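Local coordinates for protein beta-lactamase Rm3 (Uncultured bacterium, PDB 5IQK) that probably hydrolyses the amide bond of beta-lactam antibiotics with two active-site zinc ions, as a subclass B3 metallo-beta-lactamase, at residues V6-Q14 / G48-I56; H79-Q90 / L122-D130. One frame throughout, in Å; residues are numbered along the deposited sequence.

Interaction 1. Residues V6-Q14 / G48-I56; sequences VCATWNADQ and GLPESAPKI. With ZN (zinc ion), chain E.
With CG of Asn-11 turned opposite its backbone N (chi1 -161°), the amide is carried across to Glu-51 and Ser-52, while Lys-55, its chain extended beyond CG, reaches back to the residues that follow helix 5-10. The amide oxygen OD1 of Asn-11 takes a short bond, 2.5 Å, from Ser-52 OG; the hydroxyl sits above the carbonyl plane, 39° out of it. At the other branch, ND2 of Asn-11 lies 3.4 Å from Glu-51 CG and gives a weak bond to the backbone O of Glu-51. The buried amide is thus held firmly at its oxygen and only weakly at its nitrogen, and the main chain of Asn-11 is used as well: Lys-55 NZ donates to Asn-11 O at 2.7 Å. The same ammonium group forms a salt bridge with Asp-13 OD1 at 2.9 Å, meeting the carboxylate on its anti side and 32° out of its plane, so one lysine ties together two points of the chain just after the helix. Toward helix 5-10, CD1 of Leu-49 packs against Cys-7 CB at 4.1 Å and against Asn-11 CB. Cys-7 SG turns to a zinc ion at 2.3 Å, a site it shares with Cys-4. The contact joins the N-terminal helix to the loop and helix that follow strand 42-45 of the metallo-beta-lactamase fold, beside a CxxC zinc site distinct from the dinuclear centre.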
ATOM      1  N   VAL A   6       3.605   3.991  18.497  1.00 18.70           N
ATOM      2  CA  VAL A   6       2.924   3.477  17.318  1.00 20.77           C
ATOM      3  C   VAL A   6       3.846   3.532  16.107  1.00 18.87           C
ATOM      4  O   VAL A   6       4.001   2.532  15.419  1.00 18.23           O
ATOM      5  CB  VAL A   6       1.630   4.240  16.995  1.00 18.67           C
ATOM      6  CG1 VAL A   6       1.013   3.695  15.714  1.00 19.52           C
ATOM      7  CG2 VAL A   6       0.651   4.104  18.163  1.00 18.98           C
ATOM      8  N   CYS A   7       4.459   4.687  15.849  1.00 16.71           N
ATOM      9  CA  CYS A   7       5.387   4.791  14.714  1.00 19.91           C
ATOM     10  C   CYS A   7       6.587   3.850  14.888  1.00 20.70           C
ATOM     11  O   CYS A   7       7.054   3.257  13.905  1.00 16.55           O
ATOM     12  CB  CYS A   7       5.865   6.233  14.521  1.00 17.07           C
ATOM     13  SG  CYS A   7       4.631   7.355  13.790  1.00 21.62           S
ATOM     14  N   ALA A   8       7.081   3.724  16.119  1.00 18.99           N
ATOM     15  CA  ALA A   8       8.225   2.840  16.404  1.00 21.86           C
ATOM     16  C   ALA A   8       7.882   1.389  16.086  1.00 19.78           C
ATOM     17  O   ALA A   8       8.696   0.651  15.521  1.00 21.02           O
ATOM     18  CB  ALA A   8       8.664   2.972  17.856  1.00 23.39           C
ATOM     19  N   THR A   9       6.681   0.972  16.470  1.00 18.92           N
ATOM     20  CA  THR A   9       6.206  -0.376  16.167  1.00 20.89           C
ATOM     21  C   THR A   9       6.027  -0.599  14.670  1.00 23.17           C
ATOM     22  O   THR A   9       6.497  -1.594  14.122  1.00 21.84           O
ATOM     23  CB  THR A   9       4.875  -0.675  16.883  1.00 22.21           C
ATOM     24  OG1 THR A   9       5.104  -0.688  18.291  1.00 27.41           O
ATOM     25  CG2 THR A   9       4.335  -2.039  16.473  1.00 25.80           C
ATOM     26  N   TRP A  10       5.345   0.327  14.011  1.00 17.04           N
ATOM     27  CA  TRP A  10       5.116   0.208  12.571  1.00 19.96           C
ATOM     28  C   TRP A  10       6.425   0.145  11.778  1.00 20.07           C
ATOM     29  O   TRP A  10       6.506  -0.559  10.766  1.00 17.07           O
ATOM     30  CB  TRP A  10       4.266   1.374  12.073  1.00 20.49           C
ATOM     31  CG  TRP A  10       2.797   1.276  12.475  1.00 18.81           C
ATOM     32  CD1 TRP A  10       2.199   0.273  13.185  1.00 20.69           C
ATOM     33  CD2 TRP A  10       1.769   2.228  12.179  1.00 16.96           C
ATOM     34  NE1 TRP A  10       0.847   0.548  13.351  1.00 22.77           N
ATOM     35  CE2 TRP A  10       0.565   1.738  12.732  1.00 20.11           C
ATOM     36  CE3 TRP A  10       1.755   3.453  11.514  1.00 19.00           C
ATOM     37  CZ2 TRP A  10      -0.644   2.435  12.631  1.00 20.30           C
ATOM     38  CZ3 TRP A  10       0.553   4.142  11.411  1.00 17.74           C
ATOM     39  CH2 TRP A  10      -0.625   3.627  11.959  1.00 19.79           C
ATOM     40  N   ASN A  11       7.431   0.899  12.216  1.00 16.51           N
ATOM     41  CA  ASN A  11       8.684   1.002  11.458  1.00 18.24           C
ATOM     42  C   ASN A  11       9.757  -0.012  11.851  1.00 20.53           C
ATOM     43  O   ASN A  11      10.878   0.068  11.360  1.00 18.87           O
ATOM     44  CB  ASN A  11       9.269   2.414  11.597  1.00 18.22           C
ATOM     45  CG  ASN A  11      10.290   2.741  10.514  1.00 19.57           C
ATOM     46  OD1 ASN A  11      10.054   2.503   9.334  1.00 22.49           O
ATOM     47  ND2 ASN A  11      11.434   3.276  10.923  1.00 24.55           N
ATOM     48  N   ALA A  12       9.421  -0.955  12.721  1.00 18.72           N
ATOM     49  CA  ALA A  12      10.400  -1.943  13.196  1.00 19.53           C
ATOM     50  C   ALA A  12      10.981  -2.766  12.045  1.00 20.92           C
ATOM     51  O   ALA A  12      10.299  -3.054  11.063  1.00 16.82           O
ATOM     52  CB  ALA A  12       9.768  -2.857  14.226  1.00 21.48           C
ATOM     53  N   ASP A  13      12.250  -3.125  12.185  1.00 18.14           N
ATOM     54  CA  ASP A  13      12.947  -3.928  11.184  1.00 19.81           C
ATOM     55  C   ASP A  13      12.192  -5.178  10.785  1.00 20.64           C
ATOM     56  O   ASP A  13      11.666  -5.902  11.633  1.00 20.97           O
ATOM     57  CB  ASP A  13      14.315  -4.371  11.702  1.00 20.38           C
ATOM     58  CG  ASP A  13      15.299  -3.239  11.817  1.00 25.70           C
ATOM     59  OD1 ASP A  13      14.992  -2.111  11.380  1.00 23.90           O
ATOM     60  OD2 ASP A  13      16.404  -3.498  12.341  1.00 26.79           O
ATOM     61  N   GLN A  14      12.191  -5.446   9.492  1.00 19.92           N
ATOM     62  CA  GLN A  14      11.786  -6.738   8.969  1.00 18.50           C
ATOM     63  C   GLN A  14      12.796  -7.156   7.922  1.00 21.64           C
ATOM     64  O   GLN A  14      13.062  -6.409   6.988  1.00 22.15           O
ATOM     65  CB  GLN A  14      10.379  -6.678   8.360  1.00 19.41           C
ATOM     66  CG  GLN A  14      10.014  -7.958   7.633  1.00 23.14           C
ATOM     67  CD  GLN A  14      10.003  -9.151   8.562  1.00 26.44           C
ATOM     68  OE1 GLN A  14       9.277  -9.164   9.542  1.00 26.64           O
ATOM     69  NE2 GLN A  14      10.827 -10.156   8.266  1.00 24.95           N
ATOM     70  N   GLY A  48       6.602   3.894   3.067  1.00 19.02           N
ATOM     71  CA  GLY A  48       6.591   3.899   4.526  1.00 16.29           C
ATOM     72  C   GLY A  48       6.631   5.304   5.091  1.00 18.32           C
ATOM     73  O   GLY A  48       6.305   6.264   4.389  1.00 19.11           O
ATOM     74  N   LEU A  49       7.008   5.406   6.363  1.00 16.66           N
ATOM     75  CA  LEU A  49       7.239   6.685   7.030  1.00 20.03           C
ATOM     76  C   LEU A  49       8.507   7.325   6.477  1.00 15.86           C
ATOM     77  O   LEU A  49       9.286   6.650   5.811  1.00 21.13           O
ATOM     78  CB  LEU A  49       7.374   6.477   8.541  1.00 18.41           C
ATOM     79  CG  LEU A  49       6.123   6.024   9.286  1.00 16.71           C
ATOM     80  CD1 LEU A  49       6.509   5.346  10.614  1.00 19.13           C
ATOM     81  CD2 LEU A  49       5.178   7.205   9.567  1.00 17.51           C
ATOM     82  N   PRO A  50       8.728   8.620   6.757  1.00 19.53           N
ATOM     83  CA  PRO A  50       9.990   9.226   6.320  1.00 22.35           C
ATOM     84  C   PRO A  50      11.187   8.427   6.799  1.00 22.47           C
ATOM     85  O   PRO A  50      12.136   8.256   6.033  1.00 22.96           O
ATOM     86  CB  PRO A  50       9.956  10.610   6.964  1.00 23.67           C
ATOM     87  CG  PRO A  50       8.485  10.921   7.045  1.00 20.68           C
ATOM     88  CD  PRO A  50       7.839   9.611   7.394  1.00 19.88           C
ATOM     89  N   GLU A  51      11.128   7.924   8.030  1.00 21.16           N
ATOM     90  CA  GLU A  51      12.222   7.134   8.577  1.00 23.76           C
ATOM     91  C   GLU A  51      12.213   5.683   8.067  1.00 23.38           C
ATOM     92  O   GLU A  51      13.085   4.881   8.437  1.00 22.76           O
ATOM     93  CB  GLU A  51      12.192   7.173  10.117  1.00 22.97           C
ATOM     94  CG  GLU A  51      10.928   6.590  10.752  1.00 23.88           C
ATOM     95  CD  GLU A  51       9.834   7.623  11.015  1.00 24.00           C
ATOM     96  OE1 GLU A  51       9.652   8.563  10.203  1.00 24.83           O
ATOM     97  OE2 GLU A  51       9.141   7.487  12.045  1.00 26.63           O
ATOM     98  N   SER A  52      11.261   5.348   7.204  1.00 20.91           N
ATOM     99  CA  SER A  52      11.250   4.027   6.587  1.00 20.44           C
ATOM    100  C   SER A  52      12.140   3.948   5.365  1.00 20.11           C
ATOM    101  O   SER A  52      12.607   2.869   5.025  1.00 22.29           O
ATOM    102  CB  SER A  52       9.841   3.614   6.178  1.00 21.53           C
ATOM    103  OG  SER A  52       8.994   3.529   7.300  1.00 20.42           O
ATOM    104  N   ALA A  53      12.363   5.078   4.699  1.00 20.19           N
ATOM    105  CA  ALA A  53      13.095   5.082   3.437  1.00 22.73           C
ATOM    106  C   ALA A  53      14.486   4.430   3.529  1.00 22.08           C
ATOM    107  O   ALA A  53      14.821   3.604   2.681  1.00 23.81           O
ATOM    108  CB  ALA A  53      13.207   6.511   2.895  1.00 24.74           C
ATOM    109  N   PRO A  54      15.289   4.763   4.565  1.00 22.86           N
ATOM    110  CA  PRO A  54      16.585   4.071   4.615  1.00 23.32           C
ATOM    111  C   PRO A  54      16.472   2.567   4.840  1.00 23.43           C
ATOM    112  O   PRO A  54      17.357   1.816   4.421  1.00 23.27           O
ATOM    113  CB  PRO A  54      17.308   4.732   5.797  1.00 25.44           C
ATOM    114  CG  PRO A  54      16.553   5.969   6.096  1.00 29.24           C
ATOM    115  CD  PRO A  54      15.168   5.793   5.610  1.00 24.61           C
ATOM    116  N   LYS A  55      15.422   2.141   5.526  1.00 24.60           N
ATOM    117  CA  LYS A  55      15.219   0.730   5.799  1.00 20.44           C
ATOM    118  C   LYS A  55      14.819   0.005   4.535  1.00 23.27           C
ATOM    119  O   LYS A  55      15.313  -1.084   4.259  1.00 25.63           O
ATOM    120  CB  LYS A  55      14.172   0.539   6.886  1.00 21.36           C
ATOM    121  CG  LYS A  55      14.629   1.046   8.240  1.00 26.08           C
ATOM    122  CD  LYS A  55      13.741   0.532   9.356  1.00 23.57           C
ATOM    123  CE  LYS A  55      14.177   1.072  10.692  1.00 25.07           C
ATOM    124  NZ  LYS A  55      13.524   0.325  11.823  1.00 21.97           N
ATOM    125  N   ILE A  56      13.922   0.615   3.762  1.00 19.53           N
ATOM    126  CA  ILE A  56      13.518   0.036   2.480  1.00 18.90           C
ATOM    127  C   ILE A  56      14.709  -0.106   1.535  1.00 22.06           C
ATOM    128  O   ILE A  56      14.898  -1.157   0.922  1.00 20.55           O
ATOM    129  CB  ILE A  56      12.430   0.884   1.807  1.00 18.31           C
ATOM    130  CG1 ILE A  56      11.137   0.794   2.631  1.00 15.80           C
ATOM    131  CG2 ILE A  56      12.198   0.402   0.380  1.00 18.56           C
ATOM    132  CD1 ILE A  56      10.025   1.812   2.229  1.00 14.54           C
TER
HETATM  133 ZN    ZN E 403       3.585   8.436  15.517  0.96 21.32          ZN

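Interaction 2. Residues H79-Q90 / L122-D130; sequences HIDHAGGLAELQ and LPKYPPVKD. With ZN (zinc ion), chain D; ZN (zinc ion), chain C.
The zinc-binding HxHxDH motif of the metallo-beta-lactamase superfamily runs into this contact, where Ile-80 and the ring of His-79 lean on the loop 122-130. CD1 of Leu-122 comes obliquely to the imidazole of His-79, 3.5 Å from CD2, the two side chains crossing at about a right angle. The ring's ND1 binds one zinc ion at 2.0 Å, and its NE2 is hydrogen-bonded to Asp-116, on the side of the ring away from the metal. Next along the motif, Asp-81 OD2 and His-82 NE2 bind the second zinc ion, and water 1 bridges the two metals, with water 3 at longer range to both. Tyr-125 is the main wedge of the loop: with CG placed between its backbone N and carbonyl carbon (chi1 59°), the ring slides past Ile-80 in the opposite direction, CD2 lying 3.7 Å from Ile-80 CB. Gly-84 N stands over one face of the ring, offset toward its rim, Ala-83 CB lies close to the hydroxyl end, and OH is hydrogen-bonded to the backbone O of Gly-78. Further on, Ala-87 CB meets Pro-126 CB at 3.6 Å, and CG2 of Val-128 packs on Leu-86 CB. Water 2 connects the backbones, receiving a bond from Ala-87 N at 2.8 Å and lying the same distance from Pro-126 O. The far end is closed by the extended side chain of Gln-90: NE2 gives a nearly straight bond (169°) to Asp-130 O at 2.9 Å, in the carbonyl plane, while OE1 accepts from Asp-130 N. The loop thereby lines the helical segment that supplies three ligands to the dinuclear zinc site typical of subclass B3 enzymes.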
ATOM      1  N   HIS A  79      -1.328   9.130   3.208  1.00 14.53           N
ATOM      2  CA  HIS A  79      -0.941   9.250   4.608  1.00 13.30           C
ATOM      3  C   HIS A  79       0.556   9.114   4.784  1.00 16.13           C
ATOM      4  O   HIS A  79       1.208   8.391   4.027  1.00 13.85           O
ATOM      5  CB  HIS A  79      -1.652   8.212   5.461  1.00 15.87           C
ATOM      6  CG  HIS A  79      -3.082   8.543   5.754  1.00 14.35           C
ATOM      7  ND1 HIS A  79      -4.008   7.575   6.059  1.00 16.68           N
ATOM      8  CD2 HIS A  79      -3.742   9.728   5.799  1.00 16.12           C
ATOM      9  CE1 HIS A  79      -5.178   8.143   6.297  1.00 14.71           C
ATOM     10  NE2 HIS A  79      -5.048   9.449   6.135  1.00 15.99           N
ATOM     11  N   ILE A  80       1.079   9.792   5.803  1.00 15.23           N
ATOM     12  CA  ILE A  80       2.516   9.840   6.062  1.00 17.75           C
ATOM     13  C   ILE A  80       3.165   8.459   6.222  1.00 15.41           C
ATOM     14  O   ILE A  80       4.349   8.299   5.923  1.00 17.53           O
ATOM     15  CB  ILE A  80       2.812  10.713   7.320  1.00 17.36           C
ATOM     16  CG1 ILE A  80       4.318  10.904   7.524  1.00 18.17           C
ATOM     17  CG2 ILE A  80       2.155  10.121   8.574  1.00 19.08           C
ATOM     18  CD1 ILE A  80       4.671  12.059   8.465  1.00 21.29           C
ATOM     19  N   ASP A  81       2.419   7.461   6.685  1.00 16.30           N
ATOM     20  CA  ASP A  81       3.030   6.155   6.921  1.00 17.79           C
ATOM     21  C   ASP A  81       3.149   5.311   5.648  1.00 18.52           C
ATOM     22  O   ASP A  81       3.633   4.179   5.722  1.00 16.37           O
ATOM     23  CB  ASP A  81       2.262   5.364   7.996  1.00 19.63           C
ATOM     24  CG  ASP A  81       0.777   5.201   7.668  1.00 20.54           C
ATOM     25  OD1 ASP A  81       0.181   6.185   7.196  1.00 17.75           O
ATOM     26  OD2 ASP A  81       0.209   4.102   7.889  1.00 16.71           O
ATOM     27  N   HIS A  82       2.715   5.851   4.500  1.00 17.57           N
ATOM     28  CA  HIS A  82       2.911   5.187   3.200  1.00 16.89           C
ATOM     29  C   HIS A  82       3.642   6.107   2.220  1.00 17.94           C
ATOM     30  O   HIS A  82       4.353   5.652   1.313  1.00 21.87           O
ATOM     31  CB  HIS A  82       1.550   4.733   2.630  1.00 18.33           C
ATOM     32  CG  HIS A  82       0.771   3.882   3.586  1.00 19.91           C
ATOM     33  ND1 HIS A  82       0.986   2.526   3.718  1.00 20.92           N
ATOM     34  CD2 HIS A  82      -0.150   4.208   4.522  1.00 16.69           C
ATOM     35  CE1 HIS A  82       0.205   2.047   4.668  1.00 22.39           C
ATOM     36  NE2 HIS A  82      -0.499   3.045   5.174  1.00 17.50           N
ATOM     37  N   ALA A  83       3.479   7.409   2.413  1.00 19.94           N
ATOM     38  CA  ALA A  83       4.019   8.386   1.478  1.00 20.33           C
ATOM     39  C   ALA A  83       5.210   9.157   2.032  1.00 20.53           C
ATOM     40  O   ALA A  83       5.910   9.831   1.274  1.00 20.69           O
ATOM     41  CB  ALA A  83       2.905   9.377   1.042  1.00 18.47           C
ATOM     42  N   GLY A  84       5.442   9.055   3.341  1.00 20.76           N
ATOM     43  CA  GLY A  84       6.495   9.814   3.999  1.00 19.97           C
ATOM     44  C   GLY A  84       7.906   9.534   3.504  1.00 20.27           C
ATOM     45  O   GLY A  84       8.768  10.419   3.500  1.00 22.81           O
ATOM     46  N   GLY A  85       8.159   8.298   3.092  1.00 17.70           N
ATOM     47  CA  GLY A  85       9.487   7.922   2.633  1.00 18.94           C
ATOM     48  C   GLY A  85       9.685   8.152   1.142  1.00 21.66           C
ATOM     49  O   GLY A  85      10.772   7.937   0.611  1.00 21.17           O
ATOM     50  N   LEU A  86       8.632   8.595   0.459  1.00 18.73           N
ATOM     51  CA  LEU A  86       8.668   8.678  -1.006  1.00 21.01           C
ATOM     52  C   LEU A  86       9.668   9.685  -1.577  1.00 22.32           C
ATOM     53  O   LEU A  86      10.318   9.396  -2.575  1.00 24.37           O
ATOM     54  CB  LEU A  86       7.287   9.009  -1.546  1.00 21.29           C
ATOM     55  CG  LEU A  86       6.257   7.900  -1.418  1.00 22.43           C
ATOM     56  CD1 LEU A  86       4.915   8.392  -1.976  1.00 16.66           C
ATOM     57  CD2 LEU A  86       6.754   6.668  -2.162  1.00 17.70           C
ATOM     58  N   ALA A  87       9.796  10.857  -0.963  1.00 22.93           N
ATOM     59  CA  ALA A  87      10.744  11.857  -1.463  1.00 25.58           C
ATOM     60  C   ALA A  87      12.175  11.316  -1.508  1.00 29.41           C
ATOM     61  O   ALA A  87      12.915  11.551  -2.479  1.00 32.18           O
ATOM     62  CB  ALA A  87      10.689  13.113  -0.615  1.00 26.85           C
ATOM     63  N   GLU A  88      12.568  10.591  -0.465  1.00 28.96           N
ATOM     64  CA  GLU A  88      13.929  10.044  -0.403  1.00 29.86           C
ATOM     65  C   GLU A  88      14.129   8.922  -1.414  1.00 27.89           C
ATOM     66  O   GLU A  88      15.171   8.843  -2.067  1.00 29.32           O
ATOM     67  CB  GLU A  88      14.247   9.538   1.011  1.00 29.72           C
ATOM     68  CG  GLU A  88      15.640   8.913   1.138  1.00 29.00           C
ATOM     69  CD  GLU A  88      16.096   8.752   2.586  1.00 33.44           C
ATOM     70  OE1 GLU A  88      15.312   9.072   3.506  1.00 32.74           O
ATOM     71  OE2 GLU A  88      17.247   8.305   2.801  1.00 36.15           O
ATOM     72  N   LEU A  89      13.135   8.048  -1.536  1.00 25.72           N
ATOM     73  CA  LEU A  89      13.212   6.955  -2.492  1.00 27.30           C
ATOM     74  C   LEU A  89      13.307   7.499  -3.915  1.00 29.12           C
ATOM     75  O   LEU A  89      14.089   6.995  -4.735  1.00 26.46           O
ATOM     76  CB  LEU A  89      12.012   6.023  -2.346  1.00 25.11           C
ATOM     77  CG  LEU A  89      11.983   5.263  -1.019  1.00 24.21           C
ATOM     78  CD1 LEU A  89      10.662   4.547  -0.836  1.00 24.18           C
ATOM     79  CD2 LEU A  89      13.166   4.278  -0.943  1.00 24.13           C
ATOM     80  N   GLN A  90      12.543   8.548  -4.197  1.00 26.02           N
ATOM     81  CA  GLN A  90      12.620   9.198  -5.503  1.00 29.68           C
ATOM     82  C   GLN A  90      13.998   9.796  -5.758  1.00 31.05           C
ATOM     83  O   GLN A  90      14.570   9.603  -6.827  1.00 33.78           O
ATOM     84  CB  GLN A  90      11.558  10.285  -5.628  1.00 30.38           C
ATOM     85  CG  GLN A  90      11.714  11.174  -6.855  1.00 31.35           C
ATOM     86  CD  GLN A  90      10.415  11.875  -7.195  1.00 30.51           C
ATOM     87  OE1 GLN A  90      10.140  12.968  -6.697  1.00 34.81           O
ATOM     88  NE2 GLN A  90       9.612  11.255  -8.054  1.00 32.11           N
ATOM     89  N   LEU A 122      -2.172  14.471  11.543  1.00 18.67           N
ATOM     90  CA  LEU A 122      -0.925  13.815  11.121  1.00 18.77           C
ATOM     91  C   LEU A 122       0.151  14.866  10.848  1.00 18.94           C
ATOM     92  O   LEU A 122      -0.161  15.993  10.463  1.00 23.28           O
ATOM     93  CB  LEU A 122      -1.168  12.943   9.880  1.00 20.11           C
ATOM     94  CG  LEU A 122      -1.984  11.652  10.061  1.00 17.78           C
ATOM     95  CD1 LEU A 122      -2.280  10.975   8.730  1.00 22.26           C
ATOM     96  CD2 LEU A 122      -1.293  10.687  11.007  1.00 16.12           C
ATOM     97  N   PRO A 123       1.429  14.506  11.040  1.00 22.28           N
ATOM     98  CA  PRO A 123       2.501  15.465  10.760  1.00 25.41           C
ATOM     99  C   PRO A 123       2.687  15.707   9.268  1.00 24.68           C
ATOM    100  O   PRO A 123       2.290  14.858   8.463  1.00 22.98           O
ATOM    101  CB  PRO A 123       3.753  14.786  11.339  1.00 25.26           C
ATOM    102  CG  PRO A 123       3.258  13.633  12.179  1.00 25.87           C
ATOM    103  CD  PRO A 123       1.945  13.235  11.575  1.00 22.44           C
ATOM    104  N   LYS A 124       3.285  16.838   8.901  1.00 23.67           N
ATOM    105  CA  LYS A 124       3.695  17.058   7.512  1.00 26.20           C
ATOM    106  C   LYS A 124       4.849  16.112   7.187  1.00 24.40           C
ATOM    107  O   LYS A 124       5.565  15.679   8.094  1.00 23.84           O
ATOM    108  CB  LYS A 124       4.125  18.507   7.281  1.00 29.18           C
ATOM    109  CG  LYS A 124       3.035  19.531   7.564  1.00 34.82           C
ATOM    110  CD  LYS A 124       3.526  20.960   7.384  1.00 37.37           C
ATOM    111  CE  LYS A 124       2.462  21.957   7.835  1.00 45.83           C
ATOM    112  NZ  LYS A 124       2.730  23.357   7.387  1.00 47.57           N
ATOM    113  N   TYR A 125       5.036  15.801   5.907  1.00 24.37           N
ATOM    114  CA  TYR A 125       6.164  14.967   5.473  1.00 22.38           C
ATOM    115  C   TYR A 125       6.819  15.554   4.205  1.00 22.86           C
ATOM    116  O   TYR A 125       6.268  16.477   3.593  1.00 24.19           O
ATOM    117  CB  TYR A 125       5.710  13.513   5.250  1.00 20.57           C
ATOM    118  CG  TYR A 125       4.606  13.301   4.221  1.00 22.14           C
ATOM    119  CD1 TYR A 125       4.900  13.215   2.861  1.00 25.43           C
ATOM    120  CD2 TYR A 125       3.292  13.123   4.619  1.00 20.37           C
ATOM    121  CE1 TYR A 125       3.894  12.999   1.919  1.00 24.62           C
ATOM    122  CE2 TYR A 125       2.270  12.911   3.691  1.00 19.82           C
ATOM    123  CZ  TYR A 125       2.580  12.846   2.343  1.00 20.91           C
ATOM    124  OH  TYR A 125       1.574  12.624   1.418  1.00 19.19           O
ATOM    125  N   PRO A 126       8.002  15.039   3.809  1.00 22.84           N
ATOM    126  CA  PRO A 126       8.678  15.638   2.652  1.00 25.61           C
ATOM    127  C   PRO A 126       7.866  15.574   1.361  1.00 23.30           C
ATOM    128  O   PRO A 126       7.429  14.497   0.964  1.00 25.92           O
ATOM    129  CB  PRO A 126       9.957  14.802   2.529  1.00 23.66           C
ATOM    130  CG  PRO A 126      10.221  14.340   3.919  1.00 26.84           C
ATOM    131  CD  PRO A 126       8.867  14.051   4.488  1.00 24.66           C
ATOM    132  N   PRO A 127       7.648  16.731   0.717  1.00 26.71           N
ATOM    133  CA  PRO A 127       6.855  16.764  -0.517  1.00 28.78           C
ATOM    134  C   PRO A 127       7.505  15.969  -1.652  1.00 30.13           C
ATOM    135  O   PRO A 127       8.731  15.977  -1.794  1.00 25.88           O
ATOM    136  CB  PRO A 127       6.800  18.260  -0.858  1.00 25.09           C
ATOM    137  CG  PRO A 127       7.050  18.955   0.451  1.00 30.32           C
ATOM    138  CD  PRO A 127       8.058  18.079   1.143  1.00 23.01           C
ATOM    139  N   VAL A 128       6.684  15.306  -2.463  1.00 28.61           N
ATOM    140  CA  VAL A 128       7.191  14.551  -3.598  1.00 26.59           C
ATOM    141  C   VAL A 128       7.173  15.468  -4.798  1.00 32.03           C
ATOM    142  O   VAL A 128       6.146  16.074  -5.111  1.00 33.66           O
ATOM    143  CB  VAL A 128       6.365  13.294  -3.880  1.00 27.70           C
ATOM    144  CG1 VAL A 128       6.940  12.567  -5.089  1.00 26.74           C
ATOM    145  CG2 VAL A 128       6.364  12.385  -2.661  1.00 26.06           C
ATOM    146  N   LYS A 129       8.321  15.557  -5.457  1.00 38.55           N
ATOM    147  CA  LYS A 129       8.578  16.546  -6.489  1.00 39.72           C
ATOM    148  C   LYS A 129       7.927  16.193  -7.836  1.00 40.56           C
ATOM    149  O   LYS A 129       7.239  17.020  -8.436  1.00 43.57           O
ATOM    150  CB  LYS A 129      10.102  16.708  -6.621  1.00 45.11           C
ATOM    151  CG  LYS A 129      10.601  17.987  -7.283  1.00 49.25           C
ATOM    152  CD  LYS A 129      12.120  17.922  -7.500  1.00 50.80           C
ATOM    153  CE  LYS A 129      12.711  19.297  -7.784  1.00 46.90           C
ATOM    154  NZ  LYS A 129      14.114  19.244  -8.295  1.00 47.68           N
ATOM    155  N   ASP A 130       8.150  14.973  -8.309  1.00 39.39           N
ATOM    156  CA  ASP A 130       7.752  14.590  -9.667  1.00 39.44           C
ATOM    157  C   ASP A 130       6.814  13.390  -9.681  1.00 35.80           C
ATOM    158  O   ASP A 130       7.141  12.330  -9.144  1.00 34.27           O
ATOM    159  CB  ASP A 130       8.989  14.310 -10.513  1.00 40.28           C
ATOM    160  CG  ASP A 130       9.896  15.515 -10.619  1.00 45.36           C
ATOM    161  OD1 ASP A 130       9.404  16.590 -11.025  1.00 47.85           O
ATOM    162  OD2 ASP A 130      11.092  15.394 -10.284  1.00 49.69           O
TER
HETATM  163 ZN    ZN D 402      -1.358   3.308   6.970  1.00 18.09          ZN
HETATM  164 ZN    ZN C 401      -3.828   5.533   5.998  1.00 17.40          ZN
HETATM  165  O   HOH W   1      -2.656   4.921   7.361  1.00 20.81           O
HETATM  166  O   HOH W   2       7.855  11.770   0.841  1.00 22.16           O
HETATM  167  O   HOH W   3      -3.665   3.009   6.480  1.00 32.30           O

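In the fold
Both segments of interaction 1 precede those of interaction 2 in the chain, and the centres of the two contacts lie about 13 Å apart. They meet where the loop after strand 42-45 passes the helical segment 80-90 that follows the neighbouring parallel strand 70-74 of the seven-stranded sheet: Gly-48 O and Gly-85 N are 3.0 Å apart, a probable hydrogen bond, and Leu-49 CD2 packs 3.6 Å from Asp-81 CA. Helices 53-62 and 86-93 also touch, through Ala-53 and Glu-88. Segment 6-14 joins in directly, with Trp-10 CZ3 at 3.5 Å from the zinc ligand Asp-81 OD2 and the indole edge-to-face with the ring of His-223. The N-terminal helix and the loop 122-130 therefore both border the motif that holds the dinuclear zinc centre.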